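Long-range contacts in putative S-adenosylmethionine-dependent methyltransferase (Bacteroides thetaiotaomicron, PDB 1WYZ), which probably acts as an S-adenosylmethionine-dependent methyltransferase of the RsmI-like family, although its own substrate is not established: residues A[10-15]-A[200-205]; A[136-141]-A[168-173]; A[157-162]-A[188-193]; A[194-199]-A[229-234]. All coordinates share one frame; numbering follows the deposited sequence.

Interaction 1: A[10-15]-A[200-205]; sequences VTLGDT and NITCEG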
loop_
_atom_site.group_PDB
_atom_site.type_symbol
_atom_site.label_atom_id
_atom_site.label_comp_id
_atom_site.label_asym_id
_atom_site.label_seq_id
_atom_site.Cartn_x
_atom_site.Cartn_y
_atom_site.Cartn_z
ATOM N N VAL A 10 5.345 0.962 11.517
ATOM C CA VAL A 10 6.317 1.917 12.085
ATOM C C VAL A 10 6.758 2.905 11.001
ATOM O O VAL A 10 6.257 2.851 9.876
ATOM C CB VAL A 10 7.592 1.200 12.633
ATOM C CG1 VAL A 10 7.223 0.235 13.755
ATOM C CG2 VAL A 10 8.300 0.463 11.502
ATOM N N THR A 11 7.697 3.789 11.326
ATOM C CA THR A 11 8.174 4.779 10.354
ATOM C C THR A 11 9.082 4.180 9.276
ATOM O O THR A 11 9.797 3.208 9.520
ATOM C CB THR A 11 8.973 5.919 11.036
ATOM O OG1 THR A 11 10.133 5.378 11.678
ATOM C CG2 THR A 11 8.114 6.648 12.062
ATOM N N LEU A 12 9.047 4.776 8.086
ATOM C CA LEU A 12 9.868 4.333 6.963
ATOM C C LEU A 12 11.317 4.756 7.209
ATOM O O LEU A 12 12.253 4.063 6.819
ATOM C CB LEU A 12 9.354 4.953 5.653
ATOM C CG LEU A 12 8.690 4.080 4.571
ATOM C CD1 LEU A 12 7.689 3.102 5.185
ATOM C CD2 LEU A 12 8.000 4.984 3.558
ATOM N N GLY A 13 11.498 5.897 7.864
ATOM C CA GLY A 13 12.839 6.371 8.156
ATOM C C GLY A 13 12.906 7.065 9.503
ATOM O O GLY A 13 12.252 6.652 10.454
ATOM N N ASP A 14 13.709 8.123 9.577
ATOM C CA ASP A 14 13.873 8.902 10.799
ATOM C C ASP A 14 12.986 10.153 10.742
ATOM O O ASP A 14 13.430 11.229 10.337
ATOM C CB ASP A 14 15.349 9.296 10.967
ATOM C CG ASP A 14 15.552 10.378 12.013
ATOM O OD1 ASP A 14 15.034 10.219 13.136
ATOM O OD2 ASP A 14 16.230 11.385 11.715
ATOM N N THR A 15 11.725 9.997 11.139
ATOM C CA THR A 15 10.773 11.104 11.120
ATOM C C THR A 15 9.880 11.092 12.341
ATOM O O THR A 15 9.745 10.081 13.013
ATOM C CB THR A 15 9.815 11.024 9.918
ATOM O OG1 THR A 15 9.062 9.804 10.004
ATOM C CG2 THR A 15 10.573 11.085 8.604
ATOM N N ASN A 200 14.330 7.977 -0.129
ATOM C CA ASN A 200 13.994 8.645 1.126
ATOM C C ASN A 200 12.552 9.089 1.215
ATOM O O ASN A 200 12.275 10.222 1.605
ATOM C CB ASN A 200 14.874 9.862 1.362
ATOM C CG ASN A 200 16.254 9.490 1.828
ATOM O OD1 ASN A 200 16.421 8.607 2.676
ATOM N ND2 ASN A 200 17.261 10.172 1.293
ATOM N N ILE A 201 11.632 8.196 0.866
ATOM C CA ILE A 201 10.212 8.520 0.911
ATOM C C ILE A 201 9.817 8.869 2.353
ATOM O O ILE A 201 10.120 8.127 3.295
ATOM C CB ILE A 201 9.364 7.323 0.363
ATOM C CG1 ILE A 201 9.840 6.969 -1.052
ATOM C CG2 ILE A 201 7.887 7.685 0.340
ATOM C CD1 ILE A 201 9.367 5.611 -1.569
ATOM N N THR A 202 9.150 10.017 2.497
ATOM C CA THR A 202 8.686 10.569 3.781
ATOM C C THR A 202 9.802 11.151 4.672
ATOM O O THR A 202 9.509 11.769 5.700
ATOM C CB THR A 202 7.893 9.532 4.631
ATOM O OG1 THR A 202 8.803 8.618 5.251
ATOM C CG2 THR A 202 6.911 8.770 3.769
ATOM N N CYS A 203 11.066 10.968 4.283
ATOM C CA CYS A 203 12.195 11.476 5.079
ATOM C C CYS A 203 12.653 12.892 4.722
ATOM O O CYS A 203 13.653 13.378 5.247
ATOM C CB CYS A 203 13.385 10.527 4.959
ATOM S SG CYS A 203 13.047 8.857 5.538
ATOM N N GLU A 204 11.909 13.544 3.835
ATOM C CA GLU A 204 12.204 14.904 3.377
ATOM C C GLU A 204 13.583 15.171 2.765
ATOM O O GLU A 204 13.903 16.302 2.405
ATOM C CB GLU A 204 11.888 15.928 4.471
ATOM C CG GLU A 204 10.383 16.142 4.626
ATOM C CD GLU A 204 9.656 16.141 3.276
ATOM O OE1 GLU A 204 9.901 17.060 2.460
ATOM O OE2 GLU A 204 8.843 15.220 3.034
ATOM N N GLY A 205 14.402 14.129 2.668
ATOM C CA GLY A 205 15.670 14.246 1.975
ATOM C C GLY A 205 15.166 13.657 0.665
ATOM O O GLY A 205 15.864 13.538 -0.344
#
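A small van der Waals contact, in which L12, G13 and T15 meet I201, T202 and C203, joins the loop after strand 5-8 to the turn after strand 194-199. It links the domain built on the parallel sheet to that on the mixed sheet, consistent with the two-domain RsmI-like fold, and buries 242 Å². L12 makes the broadest approach: CD2 lies 3.8 Å from I201 O and also reaches T202 CG2, while its CB is 3.7 Å from T202 OG1. The L12 and T202 side chains meet at about a right angle, and L12 also rests on S123 of helix 123-131. At G13 the backbone itself is the surface, with CA 3.6 Å from C203 SG. A beta carbon on G13 would fall 2.2 Å from that sulfur, so the absence of a side chain lets the two loops come this near. T15 sends its methyl across: chi1 61° puts CG2 opposite the carbonyl carbon and beside the backbone N, from where it comes 3.2 Å from T202 O.

Each loop is also braced internally. C203 N bonds N200 O at 3.0 Å, closing a type II turn in which T202 takes a positive phi of 73°. On the other loop, T11 OG1 donates to G13 O over 2.8 Å, in the carbonyl plane. T202 N donates to E206 OE1, and T202 O accepts from Q19 NE2 of helix 17-20. Between the loops themselves the contact therefore rests on shape, methyl groups and a sulfur against backbone, while Q19 adds a polar tie beside it.

Interaction 2: A[136-141]-A[168-173]; sequences QSFAFH and TQLFIE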
loop_
_atom_site.group_PDB
_atom_site.type_symbol
_atom_site.label_atom_id
_atom_site.label_comp_id
_atom_site.label_asym_id
_atom_site.label_seq_id
_atom_site.Cartn_x
_atom_site.Cartn_y
_atom_site.Cartn_z
ATOM N N GLN A 136 -4.159 1.584 -10.475
ATOM C CA GLN A 136 -5.253 0.628 -10.516
ATOM C C GLN A 136 -4.757 -0.746 -10.962
ATOM O O GLN A 136 -5.529 -1.700 -11.078
ATOM C CB GLN A 136 -6.361 1.148 -11.434
ATOM C CG GLN A 136 -7.643 0.339 -11.369
ATOM C CD GLN A 136 -8.888 1.208 -11.519
ATOM O OE1 GLN A 136 -9.076 1.868 -12.544
ATOM N NE2 GLN A 136 -9.742 1.210 -10.490
ATOM N N SER A 137 -3.457 -0.838 -11.208
ATOM C CA SER A 137 -2.821 -2.101 -11.587
ATOM C C SER A 137 -1.291 -1.966 -11.499
ATOM O O SER A 137 -0.661 -1.348 -12.362
ATOM C CB SER A 137 -3.232 -2.530 -13.002
ATOM O OG SER A 137 -2.628 -3.770 -13.355
ATOM N N PHE A 138 -0.711 -2.540 -10.450
ATOM C CA PHE A 138 0.731 -2.496 -10.232
ATOM C C PHE A 138 1.146 -3.783 -9.528
ATOM O O PHE A 138 0.296 -4.486 -8.973
ATOM C CB PHE A 138 1.090 -1.282 -9.380
ATOM C CG PHE A 138 0.426 -1.278 -8.035
ATOM C CD1 PHE A 138 0.969 -2.003 -6.974
ATOM C CD2 PHE A 138 -0.749 -0.546 -7.825
ATOM C CE1 PHE A 138 0.352 -1.997 -5.718
ATOM C CE2 PHE A 138 -1.364 -0.538 -6.580
ATOM C CZ PHE A 138 -0.816 -1.262 -5.523
ATOM N N ALA A 139 2.447 -4.074 -9.538
ATOM C CA ALA A 139 2.977 -5.293 -8.934
ATOM C C ALA A 139 4.337 -5.081 -8.251
ATOM O O ALA A 139 5.259 -4.501 -8.840
ATOM C CB ALA A 139 3.103 -6.359 -10.006
ATOM N N PHE A 140 4.461 -5.553 -7.015
ATOM C CA PHE A 140 5.705 -5.421 -6.262
ATOM C C PHE A 140 6.471 -6.750 -6.301
ATOM O O PHE A 140 5.917 -7.803 -5.955
ATOM C CB PHE A 140 5.395 -5.055 -4.805
ATOM C CG PHE A 140 6.621 -4.928 -3.934
ATOM C CD1 PHE A 140 7.549 -3.917 -4.163
ATOM C CD2 PHE A 140 6.853 -5.826 -2.896
ATOM C CE1 PHE A 140 8.700 -3.797 -3.379
ATOM C CE2 PHE A 140 8.006 -5.719 -2.097
ATOM C CZ PHE A 140 8.927 -4.699 -2.347
ATOM N N HIS A 141 7.738 -6.703 -6.697
ATOM C CA HIS A 141 8.545 -7.915 -6.780
ATOM C C HIS A 141 9.657 -7.988 -5.731
ATOM O O HIS A 141 10.428 -8.939 -5.715
ATOM C CB HIS A 141 9.146 -8.028 -8.184
ATOM C CG HIS A 141 8.130 -7.992 -9.284
ATOM N ND1 HIS A 141 7.501 -9.125 -9.758
ATOM C CD2 HIS A 141 7.628 -6.959 -9.999
ATOM C CE1 HIS A 141 6.659 -8.790 -10.718
ATOM N NE2 HIS A 141 6.717 -7.480 -10.884
ATOM N N THR A 168 1.884 -1.165 -13.588
ATOM C CA THR A 168 3.096 -0.633 -13.011
ATOM C C THR A 168 3.896 -1.777 -12.383
ATOM O O THR A 168 3.319 -2.661 -11.741
ATOM C CB THR A 168 2.733 0.406 -11.934
ATOM O OG1 THR A 168 1.886 1.397 -12.523
ATOM C CG2 THR A 168 3.989 1.078 -11.356
ATOM N N GLN A 169 5.212 -1.778 -12.577
ATOM C CA GLN A 169 6.055 -2.826 -11.991
ATOM C C GLN A 169 6.984 -2.201 -10.944
ATOM O O GLN A 169 7.683 -1.233 -11.238
ATOM C CB GLN A 169 6.871 -3.519 -13.087
ATOM C CG GLN A 169 6.029 -4.117 -14.220
ATOM C CD GLN A 169 4.978 -5.154 -13.766
ATOM O OE1 GLN A 169 5.298 -6.178 -13.152
ATOM N NE2 GLN A 169 3.714 -4.881 -14.087
ATOM N N LEU A 170 6.994 -2.751 -9.729
ATOM C CA LEU A 170 7.820 -2.200 -8.651
ATOM C C LEU A 170 8.803 -3.184 -8.042
ATOM O O LEU A 170 8.472 -4.352 -7.831
ATOM C CB LEU A 170 6.952 -1.672 -7.493
ATOM C CG LEU A 170 5.912 -0.563 -7.618
ATOM C CD1 LEU A 170 4.641 -1.100 -8.258
ATOM C CD2 LEU A 170 5.596 -0.044 -6.223
ATOM N N PHE A 171 9.997 -2.694 -7.727
ATOM C CA PHE A 171 11.027 -3.512 -7.101
ATOM C C PHE A 171 11.997 -2.635 -6.303
ATOM O O PHE A 171 12.167 -1.448 -6.605
ATOM C CB PHE A 171 11.766 -4.350 -8.157
ATOM C CG PHE A 171 12.311 -3.556 -9.321
ATOM C CD1 PHE A 171 13.596 -3.001 -9.271
ATOM C CD2 PHE A 171 11.559 -3.396 -10.484
ATOM C CE1 PHE A 171 14.132 -2.303 -10.361
ATOM C CE2 PHE A 171 12.089 -2.694 -11.593
ATOM C CZ PHE A 171 13.381 -2.150 -11.519
ATOM N N ILE A 172 12.614 -3.206 -5.274
ATOM C CA ILE A 172 13.543 -2.458 -4.437
ATOM C C ILE A 172 14.962 -3.002 -4.520
ATOM O O ILE A 172 15.189 -4.096 -5.056
ATOM C CB ILE A 172 13.100 -2.471 -2.967
ATOM C CG1 ILE A 172 13.150 -3.902 -2.424
ATOM C CG2 ILE A 172 11.692 -1.893 -2.845
ATOM C CD1 ILE A 172 13.035 -4.019 -0.905
ATOM N N GLU A 173 15.908 -2.230 -3.986
ATOM C CA GLU A 173 17.321 -2.602 -4.013
ATOM C C GLU A 173 18.085 -2.226 -2.756
ATOM O O GLU A 173 17.798 -1.210 -2.120
ATOM C CB GLU A 173 18.014 -1.955 -5.211
ATOM C CG GLU A 173 18.405 -2.947 -6.293
ATOM C CD GLU A 173 19.476 -3.929 -5.840
ATOM O OE1 GLU A 173 19.380 -4.465 -4.712
ATOM O OE2 GLU A 173 20.413 -4.176 -6.629
#
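F140 brings the rim of its ring to I172, whose CG2 lies in the ring plane 3.6 Å from CE1. CG of F140 stands opposite its backbone N (chi1 179°), which carries the ring over the neighbouring strand and sets CD1 4.1 Å from L170 CB. On the same face of the sheet, F138 CB touches L170 CD1 at 3.7 Å, and helix 123-131 covers this layer through I124 and V128. The backbones form a parallel ladder from S137 to H141; its shortest bond, L170 N to A139 O, measures 2.6 Å. Beside A139, on the face toward helix 150-165, H141 NE2 donates to Q169 OE1 over 3.0 Å with a nearly straight N-H...O angle of 167°. The acceptor lies in the imidazole plane, although the ring and amide planes are 44° apart. Q169 NE2 is held in turn by Q167 O. Replacing H141 by an alanine would probably leave Q169 OE1 without this donor and open a gap against L158. F138 to F140 pair antiparallel with a strand of the second subunit, so the sheet runs on across the dimer interface. Within the chain, these two parallel strands joined through helix 150-165 form a beta-alpha-beta crossover.

Interaction 3: A[157-162]-A[188-193]; sequences TLEQRV and NCRPQT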
loop_
_atom_site.group_PDB
_atom_site.type_symbol
_atom_site.label_atom_id
_atom_site.label_comp_id
_atom_site.label_asym_id
_atom_site.label_seq_id
_atom_site.Cartn_x
_atom_site.Cartn_y
_atom_site.Cartn_z
ATOM N N THR A 157 11.364 -8.915 -18.631
ATOM C CA THR A 157 10.043 -9.523 -18.483
ATOM C C THR A 157 9.087 -8.562 -17.802
ATOM O O THR A 157 7.927 -8.442 -18.200
ATOM C CB THR A 157 10.099 -10.833 -17.652
ATOM O OG1 THR A 157 11.079 -11.718 -18.206
ATOM C CG2 THR A 157 8.753 -11.538 -17.683
ATOM N N LEU A 158 9.565 -7.884 -16.765
ATOM C CA LEU A 158 8.727 -6.917 -16.064
ATOM C C LEU A 158 8.253 -5.908 -17.096
ATOM O O LEU A 158 7.050 -5.644 -17.223
ATOM C CB LEU A 158 9.532 -6.199 -14.982
ATOM C CG LEU A 158 9.374 -6.609 -13.517
ATOM C CD1 LEU A 158 9.134 -8.101 -13.376
ATOM C CD2 LEU A 158 10.636 -6.201 -12.772
ATOM N N GLU A 159 9.216 -5.376 -17.850
ATOM C CA GLU A 159 8.946 -4.380 -18.884
ATOM C C GLU A 159 7.910 -4.870 -19.897
ATOM O O GLU A 159 6.988 -4.134 -20.256
ATOM C CB GLU A 159 10.252 -3.986 -19.589
ATOM C CG GLU A 159 10.092 -2.862 -20.610
ATOM C CD GLU A 159 11.422 -2.338 -21.151
ATOM O OE1 GLU A 159 12.319 -3.162 -21.450
ATOM O OE2 GLU A 159 11.562 -1.100 -21.295
ATOM N N GLN A 160 8.044 -6.116 -20.344
ATOM C CA GLN A 160 7.088 -6.652 -21.307
ATOM C C GLN A 160 5.686 -6.682 -20.684
ATOM O O GLN A 160 4.700 -6.334 -21.340
ATOM C CB GLN A 160 7.523 -8.050 -21.779
ATOM C CG GLN A 160 8.715 -8.015 -22.747
ATOM C CD GLN A 160 9.317 -9.388 -23.021
ATOM O OE1 GLN A 160 9.608 -10.142 -22.091
ATOM N NE2 GLN A 160 9.517 -9.712 -24.295
ATOM N N ARG A 161 5.605 -7.070 -19.412
ATOM C CA ARG A 161 4.326 -7.123 -18.715
ATOM C C ARG A 161 3.724 -5.723 -18.609
ATOM O O ARG A 161 2.499 -5.549 -18.613
ATOM C CB ARG A 161 4.500 -7.731 -17.316
ATOM C CG ARG A 161 4.148 -9.207 -17.242
ATOM C CD ARG A 161 4.369 -9.748 -15.844
ATOM N NE ARG A 161 3.858 -11.105 -15.663
ATOM C CZ ARG A 161 3.949 -11.781 -14.522
ATOM N NH1 ARG A 161 4.532 -11.228 -13.467
ATOM N NH2 ARG A 161 3.446 -13.004 -14.428
ATOM N N VAL A 162 4.595 -4.727 -18.513
ATOM C CA VAL A 162 4.144 -3.347 -18.431
ATOM C C VAL A 162 3.149 -3.032 -19.549
ATOM O O VAL A 162 2.070 -2.493 -19.308
ATOM C CB VAL A 162 5.316 -2.376 -18.579
ATOM C CG1 VAL A 162 4.809 -0.949 -18.548
ATOM C CG2 VAL A 162 6.328 -2.617 -17.474
ATOM N N ASN A 188 19.244 -2.411 -20.278
ATOM C CA ASN A 188 18.279 -3.410 -20.740
ATOM C C ASN A 188 16.870 -2.941 -21.110
ATOM O O ASN A 188 16.174 -3.619 -21.868
ATOM C CB ASN A 188 18.156 -4.522 -19.696
ATOM C CG ASN A 188 19.500 -5.045 -19.246
ATOM O OD1 ASN A 188 20.091 -4.530 -18.293
ATOM N ND2 ASN A 188 20.004 -6.058 -19.942
ATOM N N CYS A 189 16.442 -1.797 -20.587
ATOM C CA CYS A 189 15.098 -1.312 -20.879
ATOM C C CYS A 189 15.018 -0.417 -22.101
ATOM O O CYS A 189 16.027 0.141 -22.541
ATOM C CB CYS A 189 14.526 -0.593 -19.659
ATOM S SG CYS A 189 14.170 -1.732 -18.274
ATOM N N ARG A 190 13.807 -0.294 -22.650
ATOM C CA ARG A 190 13.570 0.521 -23.836
ATOM C C ARG A 190 13.769 1.986 -23.528
ATOM O O ARG A 190 13.613 2.417 -22.390
ATOM C CB ARG A 190 12.136 0.359 -24.355
ATOM C CG ARG A 190 11.723 -1.028 -24.794
ATOM C CD ARG A 190 10.422 -0.923 -25.568
ATOM N NE ARG A 190 9.721 -2.199 -25.612
ATOM C CZ ARG A 190 9.282 -2.839 -24.532
ATOM N NH1 ARG A 190 9.480 -2.310 -23.332
ATOM N NH2 ARG A 190 8.649 -4.002 -24.647
ATOM N N PRO A 191 14.101 2.783 -24.548
ATOM C CA PRO A 191 14.300 4.215 -24.310
ATOM C C PRO A 191 13.027 4.990 -23.928
ATOM O O PRO A 191 13.096 5.985 -23.194
ATOM C CB PRO A 191 14.942 4.701 -25.618
ATOM C CG PRO A 191 14.458 3.721 -26.635
ATOM C CD PRO A 191 14.508 2.404 -25.908
ATOM N N GLN A 192 11.867 4.529 -24.394
ATOM C CA GLN A 192 10.619 5.226 -24.082
ATOM C C GLN A 192 9.907 4.758 -22.814
ATOM O O GLN A 192 9.009 5.440 -22.308
ATOM C CB GLN A 192 9.667 5.169 -25.280
ATOM C CG GLN A 192 10.136 6.029 -26.464
ATOM C CD GLN A 192 10.338 7.494 -26.079
ATOM O OE1 GLN A 192 10.760 8.316 -26.899
ATOM N NE2 GLN A 192 10.034 7.826 -24.829
ATOM N N THR A 193 10.302 3.598 -22.296
ATOM C CA THR A 193 9.701 3.087 -21.072
ATOM C C THR A 193 9.991 4.151 -20.011
ATOM O O THR A 193 11.025 4.830 -20.080
ATOM C CB THR A 193 10.356 1.752 -20.643
ATOM O OG1 THR A 193 10.130 0.752 -21.648
ATOM C CG2 THR A 193 9.785 1.275 -19.322
#
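E159 OE2 is gripped by groups from both ends of the 189-193 loop. A sound bond comes from R190 N, 2.7 Å from OE2 with an N-H...O angle of 161°, directed at the syn lone pair of the oxygen. T193 OG1 also donates to OE2, but the modelled separation is too short to be taken literally. E159 OE1 shares the same amide only weakly, at 3.4 Å from R190 N, and lies against C189 CA. The side chain reaches this loop because it is fully stretched: CG lies opposite the backbone N (chi1 -175°) and the chain runs straight on, carrying the carboxylate clear of helix 150-165. R190 returns toward the helix and forms a salt bridge, NH1 being 3.2 Å from E159 OE2. The position of NH1 is less certain than that of R190 N, and the guanidinium and carboxylate planes are 70° apart, so this is not a flat paired bridge.

C189 is where the chain leaves helix 178-188, so the glutamate holds the start of the loop leading to strand 194-199. A second shell helps at T193, whose OG1 is hydrogen-bonded to Y163 OH. One buried carboxylate thus takes a backbone amide bond that ties the loop to the helix and would probably stabilise its ionised form, the hydroxyl and the arginine charge being less certain additions.

Interaction 4: A[194-199]-A[229-234]; sequences KLCIAA and IFLLYK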
loop_
_atom_site.group_PDB
_atom_site.type_symbol
_atom_site.label_atom_id
_atom_site.label_comp_id
_atom_site.label_asym_id
_atom_site.label_seq_id
_atom_site.Cartn_x
_atom_site.Cartn_y
_atom_site.Cartn_z
ATOM N N LYS A 194 9.080 4.319 -19.050
ATOM C CA LYS A 194 9.270 5.303 -17.980
ATOM C C LYS A 194 9.779 4.641 -16.719
ATOM O O LYS A 194 9.336 3.544 -16.349
ATOM C CB LYS A 194 7.966 6.046 -17.651
ATOM C CG LYS A 194 7.558 7.098 -18.680
ATOM C CD LYS A 194 6.483 8.053 -18.145
ATOM C CE LYS A 194 6.249 9.204 -19.116
ATOM N NZ LYS A 194 5.432 10.309 -18.530
ATOM N N LEU A 195 10.704 5.325 -16.057
ATOM C CA LEU A 195 11.287 4.845 -14.817
ATOM C C LEU A 195 11.153 5.906 -13.730
ATOM O O LEU A 195 11.560 7.048 -13.931
ATOM C CB LEU A 195 12.768 4.526 -15.024
ATOM C CG LEU A 195 13.542 4.485 -13.703
ATOM C CD1 LEU A 195 12.989 3.362 -12.853
ATOM C CD2 LEU A 195 15.025 4.277 -13.945
ATOM N N CYS A 196 10.587 5.533 -12.581
ATOM C CA CYS A 196 10.442 6.457 -11.464
ATOM C C CYS A 196 11.374 6.035 -10.329
ATOM O O CYS A 196 11.330 4.892 -9.870
ATOM C CB CYS A 196 8.999 6.467 -10.953
ATOM S SG CYS A 196 8.736 7.443 -9.416
ATOM N N ILE A 197 12.218 6.956 -9.881
ATOM C CA ILE A 197 13.126 6.673 -8.788
ATOM C C ILE A 197 12.537 7.339 -7.564
ATOM O O ILE A 197 12.217 8.523 -7.600
ATOM C CB ILE A 197 14.530 7.252 -9.065
ATOM C CG1 ILE A 197 15.227 6.417 -10.145
ATOM C CG2 ILE A 197 15.343 7.299 -7.771
ATOM C CD1 ILE A 197 16.476 7.058 -10.745
ATOM N N ALA A 198 12.381 6.587 -6.482
ATOM C CA ALA A 198 11.821 7.147 -5.255
ATOM C C ALA A 198 12.717 6.829 -4.059
ATOM O O ALA A 198 12.674 5.721 -3.510
ATOM C CB ALA A 198 10.426 6.603 -5.031
ATOM N N ALA A 199 13.524 7.810 -3.660
ATOM C CA ALA A 199 14.455 7.664 -2.548
ATOM C C ALA A 199 14.052 8.499 -1.321
ATOM O O ALA A 199 13.517 9.596 -1.456
ATOM C CB ALA A 199 15.843 8.054 -3.018
ATOM N N ILE A 229 13.028 2.979 -4.044
ATOM C CA ILE A 229 12.218 2.010 -4.792
ATOM C C ILE A 229 12.196 2.402 -6.260
ATOM O O ILE A 229 12.359 3.578 -6.584
ATOM C CB ILE A 229 10.741 1.983 -4.323
ATOM C CG1 ILE A 229 10.650 1.592 -2.852
ATOM C CG2 ILE A 229 9.942 1.012 -5.182
ATOM C CD1 ILE A 229 11.047 2.690 -1.872
ATOM N N PHE A 230 11.969 1.432 -7.144
ATOM C CA PHE A 230 11.921 1.725 -8.570
ATOM C C PHE A 230 10.593 1.319 -9.201
ATOM O O PHE A 230 10.029 0.272 -8.878
ATOM C CB PHE A 230 13.074 1.026 -9.291
ATOM C CG PHE A 230 14.434 1.502 -8.862
ATOM C CD1 PHE A 230 14.816 2.825 -9.058
ATOM C CD2 PHE A 230 15.335 0.629 -8.243
ATOM C CE1 PHE A 230 16.075 3.282 -8.641
ATOM C CE2 PHE A 230 16.605 1.073 -7.820
ATOM C CZ PHE A 230 16.967 2.401 -8.023
ATOM N N LEU A 231 10.090 2.155 -10.106
ATOM C CA LEU A 231 8.834 1.866 -10.791
ATOM C C LEU A 231 8.963 2.022 -12.301
ATOM O O LEU A 231 9.419 3.051 -12.785
ATOM C CB LEU A 231 7.719 2.788 -10.301
ATOM C CG LEU A 231 7.373 2.790 -8.814
ATOM C CD1 LEU A 231 8.433 3.596 -8.057
ATOM C CD2 LEU A 231 5.973 3.397 -8.600
ATOM N N LEU A 232 8.545 0.996 -13.037
ATOM C CA LEU A 232 8.586 0.996 -14.497
ATOM C C LEU A 232 7.171 1.063 -15.079
ATOM O O LEU A 232 6.312 0.258 -14.716
ATOM C CB LEU A 232 9.255 -0.289 -15.019
ATOM C CG LEU A 232 10.686 -0.663 -14.636
ATOM C CD1 LEU A 232 11.081 -1.923 -15.377
ATOM C CD2 LEU A 232 11.630 0.471 -15.002
ATOM N N TYR A 233 6.931 2.012 -15.980
ATOM C CA TYR A 233 5.622 2.130 -16.617
ATOM C C TYR A 233 5.791 2.625 -18.051
ATOM O O TYR A 233 6.916 2.888 -18.462
ATOM C CB TYR A 233 4.688 3.027 -15.811
ATOM C CG TYR A 233 3.240 2.768 -16.145
ATOM C CD1 TYR A 233 2.732 1.469 -16.160
ATOM C CD2 TYR A 233 2.394 3.811 -16.512
ATOM C CE1 TYR A 233 1.409 1.212 -16.549
ATOM C CE2 TYR A 233 1.081 3.576 -16.898
ATOM C CZ TYR A 233 0.588 2.278 -16.919
ATOM O OH TYR A 233 -0.711 2.056 -17.322
ATOM N N LYS A 234 4.693 2.775 -18.798
ATOM C CA LYS A 234 4.769 3.123 -20.227
ATOM C C LYS A 234 5.033 4.496 -20.860
ATOM O O LYS A 234 5.951 4.601 -21.684
ATOM C CB LYS A 234 3.575 2.504 -20.958
ATOM C CG LYS A 234 2.248 2.622 -20.269
ATOM C CD LYS A 234 1.195 1.946 -21.132
ATOM C CE LYS A 234 -0.181 1.970 -20.496
ATOM N NZ LYS A 234 -1.204 1.479 -21.461
#
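K194 and Y233 start an antiparallel ladder that continues to A198 and I229, with the short strand axes 162° apart. Hydrogen-bonded pairs K194-Y233, C196-L231 and A198-I229 exchange two bonds each, the shortest being K194 N to Y233 O at 2.7 Å. At the centre, C196 N donates to L231 O over 2.8 Å with an N-H...O angle of 162°. The residues between them bond outward, L195 and I197 to strand 207-212, F230 and L232 to strand 168-173. Weaker CA-H...O contacts fill the intervals, as where L232 CA stands 3.2 Å from K194 O.

Apolar contacts lie on both faces. On the face of L195, I197, F230 and L232, the F230 ring runs alongside I197, which meets it at the edge and in plane: CG1 is 3.6 Å from CE1. F230 CG is turned away from its carbonyl carbon and beside the backbone N (chi1 -63°), a setting that swings the ring across to I197. L195 CD1 closes on L232 CD2 at 3.9 Å. Helix 178-188 covers this layer, with M181 and I182 on F230 and I185 on L195. An alanine in place of F230 would probably leave I197 CG1 without its neighbour and open a gap beneath M181 and I182. On the face of C196 and L231, the two CB atoms meet at 3.9 Å; F133 packs there with helix 123-131, S131 lying on both residues and S127 on A198.

Backbone polar groups are thus bonded within the sheet, leaving mostly hydrocarbon to pack against helices on both faces, while the ladder sets the register.

In the fold
Interactions 2 and 4 belong to one mixed sheet: their centres are about 9 Å apart, and F171 O meets F230 N at 2.9 Å in a probable hydrogen bond joining strands 168-173 and 228-233. Interaction 3 lies beside both, with L158 against H141 and F171, and V162 CG1 3.7 Å from Y233 CA. Interaction 1 lies at the opposite end of strand 194-199 from interaction 3, the centres about 29 Å apart; it touches interaction 4 where I201 CD1 meets I229 CD1. It alone joins loops of the two domains. In relatives of this fold the methyl donor binds between the domains, so interaction 1 may lie near such a cleft, with no ligand here to confirm it.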